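Local coordinates for TIR-like domain-containing protein (Prevotella corporis, PDB 7EBD) that is a prokaryotic STING-family protein that pairs with a second subunit and holds the ligand C2E in a pocket, at residues G43-K48 with L95-M100; Q68-T73 with V87-G92; L21-I26 with S149-C154. All blocks are in the same frame, centred on the assembly; numbering follows the deposited sequence.

Interaction 1: residues G43-K48 with L95-M100; sequences GKLYIK and LEVYDM. With C2E (9,9'-[(2R,3R,3aS,5S,7aR,9R,10R,10aS,12S,14aR)-3,5,10,12-tetrahydroxy-5,12-dioxidooctahydro-2H,7H-difuro[3,2-d:3',2'-j][1,3,7,9,2,8]tetraoxadiphosphacyclododecine-2,9-diyl]bis(2-amino-1,9-dihydro-6H-purin-6-one)), chain E.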
loop_
_atom_site.group_PDB
_atom_site.type_symbol
_atom_site.label_atom_id
_atom_site.label_comp_id
_atom_site.label_asym_id
_atom_site.label_seq_id
_atom_site.Cartn_x
_atom_site.Cartn_y
_atom_site.Cartn_z
ATOM N N GLY A 43 11.757 16.120 -13.216
ATOM C CA GLY A 43 11.005 15.776 -12.026
ATOM C C GLY A 43 11.825 14.881 -11.123
ATOM O O GLY A 43 12.687 14.124 -11.577
ATOM N N LYS A 44 11.549 14.984 -9.827
ATOM C CA LYS A 44 12.241 14.183 -8.828
ATOM C C LYS A 44 11.228 13.659 -7.824
ATOM O O LYS A 44 10.269 14.355 -7.485
ATOM C CB LYS A 44 13.320 14.998 -8.100
ATOM C CG LYS A 44 14.432 15.519 -8.997
ATOM C CD LYS A 44 15.344 14.397 -9.466
ATOM C CE LYS A 44 16.447 14.927 -10.369
ATOM N NZ LYS A 44 17.280 13.831 -10.941
ATOM N N LEU A 45 11.443 12.430 -7.361
ATOM C CA LEU A 45 10.640 11.821 -6.309
ATOM C C LEU A 45 11.518 11.635 -5.080
ATOM O O LEU A 45 12.549 10.959 -5.147
ATOM C CB LEU A 45 10.058 10.482 -6.761
ATOM C CG LEU A 45 9.399 9.634 -5.669
ATOM C CD1 LEU A 45 8.216 10.366 -5.050
ATOM C CD2 LEU A 45 8.973 8.276 -6.214
ATOM N N TYR A 46 11.109 12.232 -3.965
ATOM C CA TYR A 46 11.854 12.183 -2.715
ATOM C C TYR A 46 11.081 11.348 -1.706
ATOM O O TYR A 46 9.920 11.650 -1.398
ATOM C CB TYR A 46 12.113 13.588 -2.171
ATOM C CG TYR A 46 13.000 14.428 -3.061
ATOM C CD1 TYR A 46 14.372 14.212 -3.107
ATOM C CD2 TYR A 46 12.468 15.437 -3.854
ATOM C CE1 TYR A 46 15.190 14.976 -3.919
ATOM C CE2 TYR A 46 13.279 16.206 -4.669
ATOM C CZ TYR A 46 14.638 15.970 -4.699
ATOM O OH TYR A 46 15.448 16.735 -5.507
ATOM N N ILE A 47 11.726 10.301 -1.202
ATOM C CA ILE A 47 11.143 9.426 -0.195
ATOM C C ILE A 47 11.557 9.951 1.173
ATOM O O ILE A 47 12.751 10.029 1.481
ATOM C CB ILE A 47 11.598 7.972 -0.387
ATOM C CG1 ILE A 47 11.450 7.549 -1.851
ATOM C CG2 ILE A 47 10.807 7.044 0.523
ATOM C CD1 ILE A 47 10.037 7.623 -2.381
ATOM N N LYS A 48 10.576 10.306 1.994
ATOM C CA LYS A 48 10.821 10.874 3.313
ATOM C C LYS A 48 10.530 9.819 4.370
ATOM O O LYS A 48 9.404 9.321 4.461
ATOM C CB LYS A 48 9.961 12.118 3.540
ATOM C CG LYS A 48 10.051 12.682 4.948
ATOM C CD LYS A 48 11.432 13.243 5.236
ATOM C CE LYS A 48 11.512 13.814 6.642
ATOM N NZ LYS A 48 12.860 14.380 6.931
ATOM N N LEU A 95 9.692 19.585 -11.048
ATOM C CA LEU A 95 8.560 19.129 -10.251
ATOM C C LEU A 95 9.095 18.215 -9.154
ATOM O O LEU A 95 9.609 17.127 -9.439
ATOM C CB LEU A 95 7.534 18.399 -11.115
ATOM C CG LEU A 95 6.356 17.797 -10.343
ATOM C CD1 LEU A 95 5.442 18.884 -9.800
ATOM C CD2 LEU A 95 5.585 16.822 -11.210
ATOM N N GLU A 96 8.988 18.659 -7.901
ATOM C CA GLU A 96 9.478 17.894 -6.760
ATOM C C GLU A 96 8.290 17.220 -6.085
ATOM O O GLU A 96 7.447 17.892 -5.484
ATOM C CB GLU A 96 10.234 18.789 -5.781
ATOM C CG GLU A 96 11.421 19.512 -6.391
ATOM C CD GLU A 96 12.258 20.231 -5.352
ATOM O OE1 GLU A 96 13.436 20.534 -5.641
ATOM O OE2 GLU A 96 11.742 20.486 -4.244
ATOM N N VAL A 97 8.218 15.896 -6.201
ATOM C CA VAL A 97 7.190 15.084 -5.565
ATOM C C VAL A 97 7.775 14.498 -4.294
ATOM O O VAL A 97 8.937 14.074 -4.277
ATOM C CB VAL A 97 6.706 13.973 -6.516
ATOM C CG1 VAL A 97 5.606 13.150 -5.868
ATOM C CG2 VAL A 97 6.239 14.572 -7.830
ATOM N N TYR A 98 6.985 14.470 -3.225
ATOM C CA TYR A 98 7.435 13.911 -1.960
ATOM C C TYR A 98 6.484 12.812 -1.508
ATOM O O TYR A 98 5.284 12.849 -1.794
ATOM C CB TYR A 98 7.537 14.993 -0.872
ATOM C CG TYR A 98 8.635 16.012 -1.105
ATOM C CD1 TYR A 98 8.457 17.066 -1.989
ATOM C CD2 TYR A 98 9.845 15.920 -0.430
ATOM C CE1 TYR A 98 9.459 17.997 -2.201
ATOM C CE2 TYR A 98 10.851 16.846 -0.635
ATOM C CZ TYR A 98 10.653 17.882 -1.520
ATOM O OH TYR A 98 11.654 18.804 -1.726
ATOM N N ASP A 99 7.031 11.826 -0.799
ATOM C CA ASP A 99 6.177 10.796 -0.220
ATOM C C ASP A 99 6.820 10.212 1.026
ATOM O O ASP A 99 8.016 9.905 1.032
ATOM C CB ASP A 99 5.885 9.675 -1.222
ATOM C CG ASP A 99 4.851 8.691 -0.700
ATOM O OD1 ASP A 99 3.663 9.065 -0.628
ATOM O OD2 ASP A 99 5.226 7.552 -0.352
HETATM N N MSE A 100 6.016 10.070 2.074
HETATM C CA MSE A 100 6.394 9.307 3.255
HETATM C C MSE A 100 5.638 7.983 3.220
HETATM O O MSE A 100 4.407 7.974 3.205
HETATM C CB MSE A 100 6.084 10.085 4.536
HETATM C CG MSE A 100 6.441 9.342 5.812
HETATM SE SE MSE A 100 6.010 10.349 7.428
HETATM C CE MSE A 100 7.171 11.894 7.153
HETATM P P1 C2E E . -0.064 -1.426 -2.424
HETATM O O2P C2E E . -0.964 -1.204 -3.615
HETATM O O1P C2E E . 0.932 -2.459 -2.877
HETATM O "O5'" C2E E . 0.864 -0.131 -2.035
HETATM C "C5'" C2E E . 1.963 -0.351 -1.206
HETATM C "C4'" C2E E . 2.425 1.009 -0.610
HETATM O "O4'" C2E E . 2.815 1.801 -1.571
HETATM C "C3'" C2E E . 1.243 1.736 0.065
HETATM O "O3'" C2E E . 1.176 1.381 1.365
HETATM C "C2'" C2E E . 1.636 3.216 -0.091
HETATM O "O2'" C2E E . 2.607 3.613 0.974
HETATM C "C1'" C2E E . 2.233 3.281 -1.253
HETATM N N9 C2E E . 1.304 3.684 -2.271
HETATM C C8 C2E E . 0.628 2.817 -3.041
HETATM N N7 C2E E . -0.125 3.597 -3.846
HETATM C C5 C2E E . 0.108 4.883 -3.552
HETATM C C6 C2E E . -0.447 6.192 -4.126
HETATM O O6 C2E E . -1.242 6.174 -5.002
HETATM N N1 C2E E . -0.004 7.446 -3.600
HETATM C C2 C2E E . 0.961 7.483 -2.534
HETATM N N2 C2E E . 1.412 8.753 -1.998
HETATM N N3 C2E E . 1.489 6.236 -1.987
HETATM C C4 C2E E . 1.023 4.938 -2.543
HETATM P P11 C2E E . -0.292 1.740 2.063
HETATM O O21 C2E E . -0.659 3.204 2.125
HETATM O O11 C2E E . -0.175 1.300 3.503
HETATM O O5A C2E E . -1.395 0.742 1.351
HETATM C C5A C2E E . -1.229 -0.583 1.779
HETATM C C4A C2E E . -2.137 -1.469 1.018
HETATM O O4A C2E E . -3.383 -1.167 1.262
HETATM C C3A C2E E . -1.928 -1.253 -0.635
HETATM O O3A C2E E . -0.813 -2.130 -1.127
HETATM C C2A C2E E . -2.986 -1.592 -1.144
HETATM O O2A C2E E . -3.059 -3.087 -1.304
HETATM C C1A C2E E . -4.096 -1.121 -0.068
HETATM N N91 C2E E . -4.496 0.097 -0.337
HETATM C C81 C2E E . -4.091 1.281 0.159
HETATM N N71 C2E E . -4.822 2.234 -0.451
HETATM C C51 C2E E . -5.653 1.635 -1.298
HETATM C C61 C2E E . -6.708 2.198 -2.248
HETATM O O61 C2E E . -6.884 3.365 -2.309
HETATM N N11 C2E E . -7.479 1.315 -3.065
HETATM C C21 C2E E . -7.260 -0.106 -2.990
HETATM N N21 C2E E . -8.042 -1.004 -3.820
HETATM N N31 C2E E . -6.252 -0.640 -2.081
HETATM C C41 C2E E . -5.453 0.289 -1.231
HETATM O O HOH W 1 14.928 19.135 -7.070
#

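Interaction 2: residues Q68-T73 with V87-G92; sequences QGLNET and VSKEEG. With ACT (acetate ion), chain C.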
loop_
_atom_site.group_PDB
_atom_site.type_symbol
_atom_site.label_atom_id
_atom_site.label_comp_id
_atom_site.label_asym_id
_atom_site.label_seq_id
_atom_site.Cartn_x
_atom_site.Cartn_y
_atom_site.Cartn_z
ATOM N N GLN A 68 6.207 21.570 4.334
ATOM C CA GLN A 68 7.020 21.730 3.137
ATOM C C GLN A 68 6.333 22.555 2.058
ATOM O O GLN A 68 6.945 22.821 1.019
ATOM C CB GLN A 68 7.403 20.359 2.571
ATOM C CG GLN A 68 8.379 19.571 3.430
ATOM C CD GLN A 68 9.737 20.233 3.544
ATOM O OE1 GLN A 68 10.234 20.828 2.588
ATOM N NE2 GLN A 68 10.348 20.130 4.720
ATOM N N GLY A 69 5.086 22.965 2.275
ATOM C CA GLY A 69 4.359 23.747 1.294
ATOM C C GLY A 69 4.035 22.980 0.029
ATOM O O GLY A 69 4.211 23.493 -1.081
ATOM N N LEU A 70 3.557 21.752 0.183
ATOM C CA LEU A 70 3.205 20.893 -0.936
ATOM C C LEU A 70 1.706 20.958 -1.205
ATOM O O LEU A 70 0.904 21.285 -0.327
ATOM C CB LEU A 70 3.622 19.445 -0.662
ATOM C CG LEU A 70 5.085 19.217 -0.290
ATOM C CD1 LEU A 70 5.319 17.760 0.068
ATOM C CD2 LEU A 70 5.984 19.636 -1.435
ATOM N N ASN A 71 1.338 20.640 -2.441
ATOM C CA ASN A 71 -0.054 20.606 -2.853
ATOM C C ASN A 71 -0.375 19.240 -3.445
ATOM O O ASN A 71 0.504 18.526 -3.940
ATOM C CB ASN A 71 -0.374 21.717 -3.862
ATOM C CG ASN A 71 0.461 21.622 -5.117
ATOM O OD1 ASN A 71 1.541 22.208 -5.208
ATOM N ND2 ASN A 71 -0.039 20.885 -6.101
ATOM N N GLU A 72 -1.657 18.890 -3.387
ATOM C CA GLU A 72 -2.115 17.573 -3.801
ATOM C C GLU A 72 -2.233 17.508 -5.317
ATOM O O GLU A 72 -2.875 18.363 -5.934
ATOM C CB GLU A 72 -3.466 17.272 -3.156
ATOM C CG GLU A 72 -3.402 17.185 -1.642
ATOM C CD GLU A 72 -2.799 15.895 -1.143
ATOM O OE1 GLU A 72 -2.461 15.835 0.057
ATOM O OE2 GLU A 72 -2.645 14.951 -1.944
ATOM N N THR A 73 -1.615 16.490 -5.918
ATOM C CA THR A 73 -1.700 16.256 -7.354
ATOM C C THR A 73 -1.830 14.758 -7.594
ATOM O O THR A 73 -1.829 13.955 -6.656
ATOM C CB THR A 73 -0.482 16.828 -8.094
ATOM O OG1 THR A 73 0.717 16.460 -7.403
ATOM C CG2 THR A 73 -0.567 18.344 -8.193
ATOM N N VAL A 87 1.849 14.351 -3.320
ATOM C CA VAL A 87 2.020 15.747 -2.943
ATOM C C VAL A 87 3.289 16.251 -3.611
ATOM O O VAL A 87 4.297 15.536 -3.673
ATOM C CB VAL A 87 2.085 15.933 -1.414
ATOM C CG1 VAL A 87 0.699 15.801 -0.810
ATOM C CG2 VAL A 87 3.025 14.916 -0.798
ATOM N N SER A 88 3.235 17.473 -4.133
ATOM C CA SER A 88 4.344 17.975 -4.928
ATOM C C SER A 88 4.442 19.486 -4.794
ATOM O O SER A 88 3.601 20.141 -4.173
ATOM C CB SER A 88 4.197 17.583 -6.401
ATOM O OG SER A 88 3.033 18.161 -6.963
ATOM N N LYS A 89 5.502 20.025 -5.388
ATOM C CA LYS A 89 5.709 21.461 -5.468
ATOM C C LYS A 89 6.582 21.754 -6.680
ATOM O O LYS A 89 7.124 20.848 -7.324
ATOM C CB LYS A 89 6.344 22.018 -4.187
ATOM C CG LYS A 89 7.806 21.654 -4.010
ATOM C CD LYS A 89 8.342 22.132 -2.670
ATOM C CE LYS A 89 9.127 23.425 -2.820
ATOM N NZ LYS A 89 9.911 23.742 -1.594
ATOM N N GLU A 90 6.698 23.040 -6.994
ATOM C CA GLU A 90 7.489 23.520 -8.116
ATOM C C GLU A 90 8.758 24.170 -7.586
ATOM O O GLU A 90 8.700 24.995 -6.668
ATOM C CB GLU A 90 6.687 24.516 -8.955
ATOM C CG GLU A 90 7.530 25.433 -9.821
ATOM C CD GLU A 90 6.715 26.541 -10.459
ATOM O OE1 GLU A 90 5.614 26.252 -10.972
ATOM O OE2 GLU A 90 7.174 27.703 -10.444
ATOM N N GLU A 91 9.902 23.786 -8.152
ATOM C CA GLU A 91 11.199 24.384 -7.836
ATOM C C GLU A 91 11.816 24.770 -9.175
ATOM O O GLU A 91 12.462 23.948 -9.832
ATOM C CB GLU A 91 12.088 23.428 -7.047
ATOM C CG GLU A 91 13.439 24.010 -6.656
ATOM C CD GLU A 91 13.446 24.574 -5.247
ATOM O OE1 GLU A 91 12.355 24.718 -4.656
ATOM O OE2 GLU A 91 14.544 24.873 -4.730
ATOM N N GLY A 92 11.594 26.013 -9.582
ATOM C CA GLY A 92 12.042 26.447 -10.894
ATOM C C GLY A 92 11.304 25.677 -11.969
ATOM O O GLY A 92 10.072 25.711 -12.059
HETATM C C ACT C . 1.880 21.375 -8.425
HETATM O O ACT C . 2.613 20.806 -7.567
HETATM O OXT ACT C . 0.625 21.519 -8.422
HETATM C CH3 ACT C . 2.640 21.975 -9.644
#

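Interaction 3: residues L21-I26 with S149-C154; sequences LAAEWI and SFCREC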
loop_
_atom_site.group_PDB
_atom_site.type_symbol
_atom_site.label_atom_id
_atom_site.label_comp_id
_atom_site.label_asym_id
_atom_site.label_seq_id
_atom_site.Cartn_x
_atom_site.Cartn_y
_atom_site.Cartn_z
ATOM N N LEU A 21 6.168 2.904 -10.392
ATOM C CA LEU A 21 5.168 3.553 -11.234
ATOM C C LEU A 21 5.365 5.064 -11.262
ATOM O O LEU A 21 5.229 5.694 -12.318
ATOM C CB LEU A 21 3.766 3.207 -10.736
ATOM C CG LEU A 21 3.474 1.735 -10.436
ATOM C CD1 LEU A 21 2.078 1.573 -9.847
ATOM C CD2 LEU A 21 3.637 0.883 -11.687
ATOM N N ALA A 22 5.690 5.661 -10.112
ATOM C CA ALA A 22 5.910 7.103 -10.066
ATOM C C ALA A 22 7.129 7.506 -10.888
ATOM O O ALA A 22 7.091 8.505 -11.616
ATOM C CB ALA A 22 6.061 7.565 -8.616
ATOM N N ALA A 23 8.216 6.736 -10.790
ATOM C CA ALA A 23 9.399 7.032 -11.591
ATOM C C ALA A 23 9.106 6.885 -13.079
ATOM O O ALA A 23 9.553 7.706 -13.893
ATOM C CB ALA A 23 10.554 6.119 -11.180
ATOM N N GLU A 24 8.357 5.845 -13.453
ATOM C CA GLU A 24 8.001 5.672 -14.857
ATOM C C GLU A 24 7.154 6.835 -15.356
ATOM O O GLU A 24 7.339 7.308 -16.482
ATOM C CB GLU A 24 7.267 4.346 -15.057
ATOM C CG GLU A 24 6.968 4.035 -16.512
ATOM C CD GLU A 24 6.270 2.704 -16.691
ATOM O OE1 GLU A 24 5.507 2.565 -17.670
ATOM O OE2 GLU A 24 6.480 1.801 -15.855
ATOM N N TRP A 25 6.223 7.314 -14.529
ATOM C CA TRP A 25 5.419 8.465 -14.925
ATOM C C TRP A 25 6.281 9.712 -15.076
ATOM O O TRP A 25 6.105 10.487 -16.023
ATOM C CB TRP A 25 4.307 8.708 -13.905
ATOM C CG TRP A 25 3.451 9.893 -14.231
ATOM C CD1 TRP A 25 2.291 9.893 -14.948
ATOM C CD2 TRP A 25 3.689 11.256 -13.855
ATOM N NE1 TRP A 25 1.790 11.169 -15.041
ATOM C CE2 TRP A 25 2.630 12.024 -14.379
ATOM C CE3 TRP A 25 4.695 11.902 -13.128
ATOM C CZ2 TRP A 25 2.546 13.403 -14.195
ATOM C CZ3 TRP A 25 4.608 13.269 -12.944
ATOM C CH2 TRP A 25 3.543 14.005 -13.478
ATOM N N ILE A 26 7.217 9.923 -14.148
ATOM C CA ILE A 26 8.091 11.090 -14.223
ATOM C C ILE A 26 8.913 11.059 -15.504
ATOM O O ILE A 26 9.087 12.084 -16.175
ATOM C CB ILE A 26 8.990 11.167 -12.974
ATOM C CG1 ILE A 26 8.168 11.544 -11.742
ATOM C CG2 ILE A 26 10.124 12.160 -13.185
ATOM C CD1 ILE A 26 8.971 11.560 -10.456
ATOM N N SER A 149 16.170 1.798 -14.214
ATOM C CA SER A 149 16.766 2.963 -14.865
ATOM C C SER A 149 16.000 4.240 -14.535
ATOM O O SER A 149 16.605 5.273 -14.228
ATOM C CB SER A 149 16.826 2.749 -16.378
ATOM O OG SER A 149 17.675 1.663 -16.708
ATOM N N PHE A 150 14.667 4.186 -14.588
ATOM C CA PHE A 150 13.864 5.365 -14.271
ATOM C C PHE A 150 14.052 5.779 -12.815
ATOM O O PHE A 150 14.236 6.966 -12.509
ATOM C CB PHE A 150 12.388 5.087 -14.562
ATOM C CG PHE A 150 12.098 4.776 -16.004
ATOM C CD1 PHE A 150 12.989 5.137 -17.002
ATOM C CD2 PHE A 150 10.927 4.127 -16.362
ATOM C CE1 PHE A 150 12.722 4.854 -18.329
ATOM C CE2 PHE A 150 10.652 3.840 -17.689
ATOM C CZ PHE A 150 11.552 4.205 -18.673
ATOM N N CYS A 151 14.014 4.804 -11.903
ATOM C CA CYS A 151 14.184 5.096 -10.484
ATOM C C CYS A 151 15.579 5.639 -10.200
ATOM O O CYS A 151 15.739 6.616 -9.459
ATOM C CB CYS A 151 13.912 3.840 -9.659
ATOM S SG CYS A 151 12.230 3.209 -9.819
ATOM N N ARG A 152 16.605 5.003 -10.769
ATOM C CA ARG A 152 17.957 5.534 -10.649
ATOM C C ARG A 152 18.044 6.950 -11.201
ATOM O O ARG A 152 18.843 7.760 -10.718
ATOM C CB ARG A 152 18.948 4.619 -11.371
ATOM C CG ARG A 152 20.397 4.835 -10.973
ATOM C CD ARG A 152 21.360 4.100 -11.896
ATOM N NE ARG A 152 20.991 2.702 -12.102
ATOM C CZ ARG A 152 20.562 2.205 -13.258
ATOM N NH1 ARG A 152 20.448 2.993 -14.318
ATOM N NH2 ARG A 152 20.248 0.919 -13.356
ATOM N N GLU A 153 17.217 7.269 -12.196
ATOM C CA GLU A 153 17.259 8.590 -12.810
ATOM C C GLU A 153 16.622 9.657 -11.924
ATOM O O GLU A 153 17.174 10.754 -11.788
ATOM C CB GLU A 153 16.563 8.545 -14.173
ATOM C CG GLU A 153 16.518 9.872 -14.912
ATOM C CD GLU A 153 17.818 10.193 -15.624
ATOM O OE1 GLU A 153 18.744 9.355 -15.590
ATOM O OE2 GLU A 153 17.913 11.287 -16.220
ATOM N N CYS A 154 15.470 9.366 -11.309
ATOM C CA CYS A 154 14.675 10.432 -10.708
ATOM C C CYS A 154 14.225 10.184 -9.269
ATOM O O CYS A 154 13.453 10.993 -8.738
ATOM C CB CYS A 154 13.441 10.713 -11.573
ATOM S SG CYS A 154 12.273 9.341 -11.639
#

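Interaction 1: residues G43-K48 with L95-M100
Matching first torsions, chi1 -65° in Tyr46 and -68° in Tyr98, keep each CG beside its backbone N and send both phenol rings the same way from paired positions of strands 43-47 and 95-99. The rings lie nearly parallel (planes at 29°) but slid apart, so Tyr46 CD2 stands over the rim of one face of Tyr98, and Tyr98 CD2 comes 3.7 Å from Tyr46 CB. Glu96 joins the hydroxyls: its OE2 accepts Tyr98 OH at 3.0 Å from above the carboxylate plane, while a water lies between OE1 and Tyr46 OH, its bond to OE1 rather short. These strands are parallel neighbours inside the mixed five-stranded sheet of the STING domain; Lys44 and Tyr46 each use N and O to bridge across, as in Val97 N to Lys44 O at 2.9 Å, and Lys48 N continues the ladder to Asp99 O at 2.8 Å. On the other face, buried under helix 6-28, Leu45 CD1 meets Val97 CG1 at 3.9 Å. Asp99 points to that face, where its OD1 accepts C2E N2 at 2.7 Å and its OD2 is engaged by Tyr14 OH. Past the strand ends, methyl CE of selenomethionine Met100 rests 3.7 Å from Lys48 CG.

Interaction 2: residues Q68-T73 with V87-G92
Leu70 meets three consecutive residues of strand 87-91. Leu70 CB sits 3.6 Å from Ser88 O and also near Val87 CB. Beyond CG the two methyls part: Leu70 CD1 reaches Val87 CG2 at 3.8 Å, the two side chains crossing at about a right angle, and Leu70 CD2 lies 3.6 Å from Lys89 CD, against the aliphatic part of that chain. Lys89 is brought there by its first torsion (chi1 72°), which sets CG between the backbone N and the carbonyl carbon; with chi2 anti, CG and CD then run past Leu70 CD2, near which CB already lies. Leu70 also touches Tyr65 and Tyr98, so it lies between helix 57-67 and strand 94-99. The chain arrives from that helix through Gly69, whose positive phi closes a Schellman motif, and then enters the beta hairpin of strands 71-75 and 84-91 at the edge of the mixed sheet. Asn71 and Ser88 form an antiparallel hydrogen-bonded pair: Asn71 N gives to Ser88 O and Ser88 N to Asn71 O, each at 2.9 Å. Next along, in the non-hydrogen-bonded pair, Glu72 lies beside Val87 and points the same way; its OE1 is 3.3 Å from Val87 CG1 and is bound by Asn81 of the second subunit. On the face that carries Asn71 and Ser88, Ser88 OG accepts from Thr73 OG1 at 2.9 Å and donates a hydrogen bond to acetate O at 2.7 Å. In the crystal the buried hydroxyl both accepts and donates, which probably holds its rotation. The acetate probably came from the crystallisation liquor; the bond shows that the Ser88 hydroxyl can donate to a carboxylate here, but no natural partner follows from it.

Interaction 3: residues L21-I26 with S149-C154
Ala23 points its methyl toward helix 149-154, where Cys151 and Cys154 receive it between their sulfurs. Ala23 CB is 3.6 Å from Cys151 SG and 3.7 Å from Cys154 SG; the sulfurs stand 6.4 Å apart, too far for a disulfide. Their first torsions differ in a way that makes this seat. Cys151 turns SG beside its backbone N (chi1 -62°), whereas Cys154 sets SG between N and the carbonyl carbon (chi1 66°), so the two sulfurs approach the methyl from different directions. Cys154 then also faces Ile26, one turn further along the first helix, whose CG2 branch lies 3.9 Å from the same sulfur. With a residue as small as alanine in the middle, the backbones come close: the CA atoms of Ala23 and Cys151 are 5.3 Å apart. The short helix 149-154 thus lies across the long helix 6-28, their segment axes at 76°, near a right angle. Helix 6-28 also carries Ser13, Tyr14, Gly17 and Phe18 of the C2E pocket, about one and a half to three turns before Ala23, and packs Ala22 and Ile26 on Leu45 of the central sheet. Helix 149-154 leads directly into the last strand of that sheet, with Cys154 already hydrogen-bonded through its backbone to Leu45. On the more open side of the crossing, Phe150 sets its ring beside the first helix: CD2 comes 3.6 Å from Glu24 CA, and CE2 is 3.9 Å from Glu24 CG. The extended Glu24 chain passes the ring at a slant, offering its methylene groups rather than its carboxylate. Phe150 also reaches Val27 and Thr28, so the ring follows the first helix toward its C-terminal end.

Overall arrangement
Interactions 1 and 2 belong to one sheet and meet through strands 84-91 and 94-99, where Glu96 O pairs with Lys89 N and Tyr98 N with Val87 O. Interaction 1 lies nearest the middle of the chain, about 8 Å from its centre, and joins a backbone ladder to the C2E pocket; interaction 2, about 15 Å out, is the more exposed sheet edge, with hydroxyl and carboxylate chemistry and a reach to the second subunit. Interaction 3 is a buried, apolar and sulfur-lined crossing of helices. It touches interaction 1 at strand 42-47, where Gly43 packs against Ile26 and Cys154, but stays about 7 Å from interaction 2 at the nearest atoms.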